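Local coordinates for protein oxidized polyvinyl alcohol hydrolase (Pseudomonas sp. VM15C, PDB 3WWC) that hydrolyses beta-diketones such as 4,6-nonanedione and cleaves oxidized polyvinyl alcohol in the second step of polyvinyl alcohol degradation, at residues L214-A219 and R269-D274; P199-W204 and E256-N261; L37-P42 and A105-N110. The protein carries 1 engineered substitution. All coordinates share one frame; numbering follows the deposited sequence.

Contact 1: residues L214-A219 and R269-D274; sequences LSFDDA and RFLCAD. With BUA (butanoic acid), chain D.
The carboxylate of Asp-274 is gripped at both oxygens: OD2 forms a salt bridge with Arg-220 NE and OD1 caps the following helix by accepting from Arg-276 N. With its polar end committed there, Asp-274 offers the contact its CB, which lies in the ring plane at the edge of Phe-216, 3.7 Å from Phe-216 CE1. Phe-216 opens helix 216-225, and its CG stands anti to the backbone N (chi1 161°), which sends the ring out to the strand. The carbonyl carbon of Cys-272 sits over one ring face, offset toward the rim, with Cys-272 O 3.5 Å from Phe-216 CD1. At the far end of the ring, Leu-271 crosses at about a right angle and places CD2 3.7 Å from Phe-216 CZ. Replacing Phe-216 by alanine would probably open a gap against Cys-272 and leave Leu-271 CD2 without its aromatic partner. The helix start is fixed by Ser-215, the N-cap, whose OG accepts from Asp-218 N at 3.1 Å. Cys-272 is disulfide-bonded to Cys-262, and its SG lies 3.9 Å from C3 of butanoic acid. Opposite Trp-260 the strand fits two residues, Cys-272 and Ala-273, a classic beta bulge in the hairpin that lines this ligand pocket.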
# COMPACT_ATOMS: atom_id res chain seq x y z
N LEU A 214 -17.44 1.25 -11.90
CA LEU A 214 -18.18 -0.00 -12.08
C LEU A 214 -18.52 -0.53 -10.71
O LEU A 214 -17.78 -0.30 -9.73
CB LEU A 214 -17.29 -1.04 -12.79
CG LEU A 214 -16.84 -0.68 -14.21
CD1 LEU A 214 -15.80 -1.67 -14.76
CD2 LEU A 214 -18.11 -0.62 -15.12
N SER A 215 -19.65 -1.21 -10.62
CA SER A 215 -20.04 -1.84 -9.37
C SER A 215 -19.03 -2.95 -9.08
O SER A 215 -18.26 -3.37 -9.94
CB SER A 215 -21.42 -2.50 -9.48
OG SER A 215 -21.40 -3.49 -10.53
N PHE A 216 -19.05 -3.41 -7.84
CA PHE A 216 -18.17 -4.51 -7.44
C PHE A 216 -18.36 -5.67 -8.46
O PHE A 216 -17.38 -6.21 -9.00
CB PHE A 216 -18.57 -4.99 -6.03
CG PHE A 216 -18.07 -6.38 -5.72
CD1 PHE A 216 -16.71 -6.63 -5.66
CD2 PHE A 216 -18.96 -7.43 -5.58
CE1 PHE A 216 -16.21 -7.93 -5.46
CE2 PHE A 216 -18.51 -8.73 -5.40
CZ PHE A 216 -17.12 -9.00 -5.34
N ASP A 217 -19.60 -6.05 -8.77
CA ASP A 217 -19.82 -7.16 -9.71
C ASP A 217 -19.29 -6.89 -11.12
O ASP A 217 -18.69 -7.74 -11.77
CB ASP A 217 -21.32 -7.51 -9.85
CG ASP A 217 -21.88 -8.26 -8.64
OD1 ASP A 217 -21.13 -8.94 -7.90
OD2 ASP A 217 -23.12 -8.19 -8.43
N ASP A 218 -19.55 -5.68 -11.62
CA ASP A 218 -19.11 -5.36 -12.95
C ASP A 218 -17.60 -5.25 -13.05
O ASP A 218 -17.02 -5.62 -14.05
CB ASP A 218 -19.79 -4.09 -13.50
CG ASP A 218 -21.25 -4.34 -13.93
OD1 ASP A 218 -21.69 -5.53 -13.93
OD2 ASP A 218 -21.93 -3.33 -14.26
N ALA A 219 -16.96 -4.76 -11.99
CA ALA A 219 -15.51 -4.60 -12.00
C ALA A 219 -14.88 -5.98 -11.98
O ALA A 219 -13.87 -6.21 -12.62
CB ALA A 219 -15.04 -3.75 -10.76
N ARG A 269 -23.67 -8.81 6.97
CA ARG A 269 -22.46 -8.74 6.13
C ARG A 269 -22.76 -9.06 4.67
O ARG A 269 -23.73 -9.75 4.36
CB ARG A 269 -21.39 -9.73 6.64
CG ARG A 269 -21.03 -9.72 8.14
CD ARG A 269 -20.16 -8.56 8.56
NE ARG A 269 -18.82 -8.59 7.96
CZ ARG A 269 -17.73 -9.12 8.53
NH1 ARG A 269 -17.80 -9.69 9.73
NH2 ARG A 269 -16.56 -9.05 7.91
N PHE A 270 -21.93 -8.55 3.75
CA PHE A 270 -22.13 -8.84 2.33
C PHE A 270 -20.82 -8.69 1.56
O PHE A 270 -20.00 -7.85 1.89
CB PHE A 270 -23.22 -7.95 1.71
CG PHE A 270 -22.87 -6.49 1.64
CD1 PHE A 270 -22.40 -5.93 0.45
CD2 PHE A 270 -22.97 -5.68 2.77
CE1 PHE A 270 -22.05 -4.58 0.39
CE2 PHE A 270 -22.61 -4.32 2.72
CZ PHE A 270 -22.15 -3.77 1.52
N LEU A 271 -20.61 -9.51 0.55
CA LEU A 271 -19.35 -9.44 -0.22
C LEU A 271 -19.16 -8.09 -0.93
O LEU A 271 -19.99 -7.71 -1.74
CB LEU A 271 -19.32 -10.58 -1.24
CG LEU A 271 -18.04 -10.66 -2.12
CD1 LEU A 271 -16.82 -10.96 -1.23
CD2 LEU A 271 -18.21 -11.76 -3.18
N CYS A 272 -18.07 -7.36 -0.66
CA CYS A 272 -17.89 -6.06 -1.33
C CYS A 272 -16.54 -5.93 -2.02
O CYS A 272 -16.28 -4.91 -2.68
CB CYS A 272 -18.05 -4.89 -0.35
SG CYS A 272 -16.96 -4.95 1.10
N ALA A 273 -15.67 -6.92 -1.83
CA ALA A 273 -14.37 -6.84 -2.50
C ALA A 273 -13.79 -8.23 -2.72
O ALA A 273 -13.89 -9.09 -1.85
CB ALA A 273 -13.41 -6.01 -1.69
N ASP A 274 -13.21 -8.41 -3.90
CA ASP A 274 -12.56 -9.66 -4.27
C ASP A 274 -11.17 -9.20 -4.72
O ASP A 274 -11.05 -8.45 -5.68
CB ASP A 274 -13.32 -10.30 -5.43
CG ASP A 274 -12.68 -11.60 -5.90
OD1 ASP A 274 -11.49 -11.83 -5.58
OD2 ASP A 274 -13.37 -12.40 -6.60
C1 BUA D . -13.03 -2.04 -0.35
C2 BUA D . -14.15 -1.10 -0.78
C3 BUA D . -15.51 -1.73 -0.44
C4 BUA D . -16.63 -0.75 -0.81
O1 BUA D . -16.34 0.18 -1.59
O2 BUA D . -17.75 -0.96 -0.29

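Contact 2: residues P199-W204 and E256-N261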
# COMPACT_ATOMS: atom_id res chain seq x y z
N PRO A 199 1.92 -3.67 -1.83
CA PRO A 199 0.44 -3.64 -1.70
C PRO A 199 -0.08 -5.07 -1.51
O PRO A 199 -0.06 -5.86 -2.44
CB PRO A 199 -0.02 -3.00 -3.01
CG PRO A 199 1.13 -3.37 -4.02
CD PRO A 199 2.39 -3.32 -3.20
N ILE A 200 -0.49 -5.40 -0.28
CA ILE A 200 -0.99 -6.72 0.06
C ILE A 200 -2.51 -6.67 0.06
O ILE A 200 -3.12 -5.95 0.85
CB ILE A 200 -0.50 -7.15 1.45
CG1 ILE A 200 1.03 -7.06 1.55
CG2 ILE A 200 -0.99 -8.58 1.72
CD1 ILE A 200 1.57 -7.45 2.98
N SER A 201 -3.09 -7.42 -0.87
CA SER A 201 -4.56 -7.50 -0.98
C SER A 201 -5.21 -6.15 -0.99
O SER A 201 -6.15 -5.88 -0.22
CB SER A 201 -5.08 -8.33 0.14
OG SER A 201 -4.51 -9.61 0.09
N GLY A 202 -4.69 -5.30 -1.87
CA GLY A 202 -5.26 -3.96 -2.04
C GLY A 202 -6.22 -3.93 -3.21
O GLY A 202 -6.17 -4.77 -4.13
N GLU A 203 -7.11 -2.96 -3.18
CA GLU A 203 -8.04 -2.78 -4.30
C GLU A 203 -7.39 -1.94 -5.40
O GLU A 203 -6.35 -1.25 -5.21
CB GLU A 203 -9.33 -2.05 -3.84
CG GLU A 203 -10.59 -2.95 -3.68
CD GLU A 203 -11.16 -3.41 -5.00
OE1 GLU A 203 -12.26 -3.97 -4.96
OE2 GLU A 203 -10.56 -3.22 -6.09
N TRP A 204 -8.02 -2.02 -6.57
CA TRP A 204 -7.69 -1.21 -7.75
C TRP A 204 -8.95 -0.38 -8.11
O TRP A 204 -8.83 0.66 -8.76
CB TRP A 204 -7.35 -2.11 -8.96
CG TRP A 204 -6.53 -1.41 -10.02
CD1 TRP A 204 -6.96 -0.99 -11.27
CD2 TRP A 204 -5.14 -1.05 -9.93
NE1 TRP A 204 -5.92 -0.40 -11.96
CE2 TRP A 204 -4.78 -0.43 -11.16
CE3 TRP A 204 -4.16 -1.21 -8.93
CZ2 TRP A 204 -3.48 0.03 -11.42
CZ3 TRP A 204 -2.86 -0.75 -9.18
CH2 TRP A 204 -2.51 -0.13 -10.41
N GLU A 256 -7.79 -18.07 -2.72
CA GLU A 256 -9.24 -18.22 -2.90
C GLU A 256 -10.13 -17.51 -1.92
O GLU A 256 -11.24 -17.06 -2.28
CB GLU A 256 -9.59 -19.73 -2.90
CG GLU A 256 -8.96 -20.44 -4.06
CD GLU A 256 -9.57 -19.98 -5.38
OE1 GLU A 256 -10.82 -19.76 -5.39
OE2 GLU A 256 -8.83 -19.85 -6.40
N LYS A 257 -9.68 -17.39 -0.67
CA LYS A 257 -10.44 -16.72 0.35
C LYS A 257 -10.06 -15.24 0.57
O LYS A 257 -10.48 -14.64 1.55
CB LYS A 257 -10.28 -17.44 1.69
CG LYS A 257 -10.72 -18.91 1.71
CD LYS A 257 -12.20 -19.04 1.48
CE LYS A 257 -12.81 -20.09 2.41
NZ LYS A 257 -11.99 -21.33 2.46
N ASP A 258 -9.29 -14.66 -0.35
CA ASP A 258 -8.90 -13.27 -0.20
C ASP A 258 -10.05 -12.41 -0.77
O ASP A 258 -10.05 -12.00 -1.93
CB ASP A 258 -7.58 -13.04 -0.94
CG ASP A 258 -6.98 -11.65 -0.64
OD1 ASP A 258 -7.62 -10.88 0.10
OD2 ASP A 258 -5.89 -11.33 -1.19
N LEU A 259 -11.03 -12.18 0.12
CA LEU A 259 -12.30 -11.49 -0.18
C LEU A 259 -12.63 -10.70 1.05
O LEU A 259 -12.14 -11.03 2.12
CB LEU A 259 -13.42 -12.53 -0.36
CG LEU A 259 -13.18 -13.64 -1.39
CD1 LEU A 259 -14.18 -14.80 -1.23
CD2 LEU A 259 -13.30 -13.01 -2.78
N TRP A 260 -13.46 -9.67 0.92
CA TRP A 260 -13.84 -8.87 2.09
C TRP A 260 -15.34 -8.67 2.11
O TRP A 260 -15.94 -8.30 1.09
CB TRP A 260 -13.14 -7.49 2.06
CG TRP A 260 -13.51 -6.49 3.19
CD1 TRP A 260 -14.23 -5.32 3.07
CD2 TRP A 260 -13.12 -6.58 4.55
NE1 TRP A 260 -14.29 -4.67 4.29
CE2 TRP A 260 -13.62 -5.43 5.22
CE3 TRP A 260 -12.38 -7.52 5.29
CZ2 TRP A 260 -13.42 -5.19 6.58
CZ3 TRP A 260 -12.18 -7.29 6.65
CH2 TRP A 260 -12.70 -6.14 7.28
N ASN A 261 -15.93 -8.91 3.27
CA ASN A 261 -17.37 -8.68 3.43
C ASN A 261 -17.52 -7.42 4.28
O ASN A 261 -17.00 -7.33 5.39
CB ASN A 261 -18.02 -9.83 4.18
CG ASN A 261 -17.97 -11.13 3.40
OD1 ASN A 261 -17.66 -12.19 3.95
ND2 ASN A 261 -18.25 -11.06 2.14
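Ser-201 and Asp-258 point their side chains at each other across the contact, and they are the pair that joins its two segments. Ser-201 OG, anti to its own carbonyl carbon (chi1 -59°), donates to Asp-258 OD2 at 2.5 Å. It arrives on the syn side of that oxygen, 26° out of the carboxylate plane, with Ser-201 CB 3.4 Å from Asp-258 OD2. Asp-258 CG stands anti to the backbone N (chi1 -171°), which carries the carboxylate out from the loop to meet the serine. OD2 accepts a second bond from Gly-254 N, and OD1 is taken by His-303 ND1. With three donors on two oxygens, the buried carboxylate is held against rotation, consistent with Ser-201 acting as a second-shell residue that steadies the aspartate opposite the histidine. The chain itself turns sharply here: Asp-258 is the centre of an inverse gamma turn, closed by a weak bond from Leu-259 N to Lys-257 O, before the strand begins. An aspartate in a loop after a strand of the sheet, bonded to a histidine ND1 near the engineered Ala-177 at the nucleophile position, is consistent with the acid-histidine pair of an alpha/beta-hydrolase catalytic triad.

Contact 3: residues L37-P42 and A105-N110; sequences LNVDFP and ANQDPN
Gln-107 meets Asp-40 with both ends of its amide. Gln-107 OE1 accepts from the backbone N of Asp-40 at 2.7 Å, and Gln-107 NE2 donates to Asp-40 OD1 at 3.1 Å. The amide belongs to a type I' beta turn, Ala-105 to Asp-108, and it docks on a G1 beta bulge in the outermost strand 36-43 of the central sheet, where Asp-40 and Phe-41 share Arg-48 as their opposite residue. The first bond lies in the carbonyl plane, on a lone pair of OE1, and is nearly straight, with an N-H...O angle of 165°. In the second, Asp-40 OD1 stays close to the amide plane, whereas NE2 comes to the anti side of the carboxylate, 30° out of its plane. The carboxylate and amide planes are 70° apart, and the side chains cross at about a right angle. With both amide atoms engaged by one residue, the amide is held against flipping and turning.

Gln-107 reaches this far because its chain is extended beyond CG. Its place in the turn has a left-handed backbone conformation, as does that of Asn-106, and the turn is closed by Asp-108 N to Ala-105 O at 3.0 Å. The glutamine side chain also touches Lys-47 and Ala-49 of the neighbouring strand 46-53, which ties the loop to both strands of the sheet edge. Farther along, Asp-108 OD1 accepts from Asn-110 N at 2.8 Å in an Asx turn with Pro-109 at its middle. Apolar packing is slight: Leu-37 CD1 approaches Pro-109 CG at 4.4 Å. Between these ends Val-39 crosses the glutamine at about a right angle, Val-39 CB only 3.4 Å from Gln-107 OE1.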
# COMPACT_ATOMS: atom_id res chain seq x y z
N LEU A 37 5.78 7.71 19.26
CA LEU A 37 4.61 8.42 18.76
C LEU A 37 4.81 9.91 18.55
O LEU A 37 5.31 10.59 19.48
CB LEU A 37 3.44 8.21 19.71
CG LEU A 37 2.14 8.88 19.26
CD1 LEU A 37 1.57 8.26 17.99
CD2 LEU A 37 1.11 8.66 20.40
N ASN A 38 4.49 10.40 17.34
CA ASN A 38 4.58 11.84 16.99
C ASN A 38 3.17 12.28 16.73
O ASN A 38 2.46 11.62 15.97
CB ASN A 38 5.40 12.00 15.70
CG ASN A 38 6.87 11.72 15.94
OD1 ASN A 38 7.64 12.66 16.12
ND2 ASN A 38 7.27 10.45 15.99
N VAL A 39 2.72 13.38 17.33
CA VAL A 39 1.35 13.83 17.16
C VAL A 39 1.31 15.27 16.68
O VAL A 39 2.36 15.94 16.64
CB VAL A 39 0.52 13.73 18.48
CG1 VAL A 39 0.51 12.28 18.98
CG2 VAL A 39 1.12 14.63 19.55
N ASP A 40 0.12 15.76 16.33
CA ASP A 40 -0.08 17.13 15.85
C ASP A 40 0.82 17.58 14.71
O ASP A 40 1.24 18.77 14.62
CB ASP A 40 0.01 18.10 17.04
CG ASP A 40 -1.07 17.84 18.04
OD1 ASP A 40 -2.18 17.46 17.61
OD2 ASP A 40 -0.82 18.03 19.25
N PHE A 41 1.11 16.65 13.80
CA PHE A 41 1.94 17.00 12.64
C PHE A 41 0.99 17.70 11.69
O PHE A 41 0.01 17.12 11.22
CB PHE A 41 2.48 15.73 12.01
CG PHE A 41 3.36 15.98 10.83
CD1 PHE A 41 4.71 16.22 11.02
CD2 PHE A 41 2.83 15.97 9.54
CE1 PHE A 41 5.55 16.43 9.94
CE2 PHE A 41 3.66 16.19 8.43
CZ PHE A 41 5.02 16.41 8.63
N PRO A 42 1.27 18.96 11.34
CA PRO A 42 0.39 19.74 10.46
C PRO A 42 0.55 19.39 9.01
O PRO A 42 1.67 19.42 8.50
CB PRO A 42 0.83 21.18 10.73
CG PRO A 42 2.32 21.03 10.90
CD PRO A 42 2.44 19.74 11.76
N ALA A 105 -8.79 7.90 12.68
CA ALA A 105 -8.52 7.48 14.07
C ALA A 105 -8.25 8.66 15.01
O ALA A 105 -7.99 8.46 16.21
CB ALA A 105 -7.33 6.52 14.11
N ASN A 106 -8.24 9.87 14.47
CA ASN A 106 -8.04 11.08 15.29
C ASN A 106 -6.82 10.97 16.15
O ASN A 106 -6.84 11.30 17.35
CB ASN A 106 -9.28 11.31 16.15
CG ASN A 106 -10.49 11.55 15.34
OD1 ASN A 106 -11.58 11.06 15.68
ND2 ASN A 106 -10.33 12.30 14.24
N GLN A 107 -5.73 10.56 15.50
CA GLN A 107 -4.41 10.44 16.08
C GLN A 107 -4.18 9.35 17.11
O GLN A 107 -3.08 9.27 17.66
CB GLN A 107 -3.92 11.79 16.66
CG GLN A 107 -3.97 12.92 15.59
CD GLN A 107 -3.15 14.11 16.02
OE1 GLN A 107 -1.93 14.02 16.09
NE2 GLN A 107 -3.82 15.21 16.34
N ASP A 108 -5.18 8.47 17.29
CA ASP A 108 -5.06 7.42 18.28
C ASP A 108 -4.59 6.15 17.58
O ASP A 108 -5.34 5.56 16.81
CB ASP A 108 -6.43 7.18 18.93
CG ASP A 108 -6.37 6.12 20.01
OD1 ASP A 108 -5.32 5.43 20.12
OD2 ASP A 108 -7.37 5.97 20.77
N PRO A 109 -3.35 5.72 17.83
CA PRO A 109 -2.85 4.51 17.17
C PRO A 109 -3.48 3.23 17.64
O PRO A 109 -3.20 2.17 17.10
CB PRO A 109 -1.34 4.56 17.44
CG PRO A 109 -1.36 5.11 18.93
CD PRO A 109 -2.35 6.28 18.79
N ASN A 110 -4.37 3.31 18.63
CA ASN A 110 -5.05 2.10 19.12
C ASN A 110 -6.45 1.93 18.56
O ASN A 110 -7.04 0.88 18.72
CB ASN A 110 -5.08 2.10 20.65
CG ASN A 110 -3.68 2.04 21.19
OD1 ASN A 110 -2.99 1.09 20.93
ND2 ASN A 110 -3.23 3.07 21.87

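How the contacts relate
Contacts 1 and 2 are neighbours, with centres 11 Å apart, and their segments alternate along the chain. They meet in the two-stranded antiparallel sheet of 259-263 and 269-274, where Ala-273 O lies 2.9 Å from Trp-260 N. They contribute to the two butanoic acid pockets: contact 1 supplies Cys-272 to one, contact 2 Trp-260 to the other. The side chain of Ser-201 is about 6 Å from that of the engineered Ala-177, and that of Ala-273 about 8 Å. Contact 3 is remote, its nearest atoms about 15 Å from contact 2 and 17 Å from contact 1, although contacts 2 and 3 both reach the central sheet.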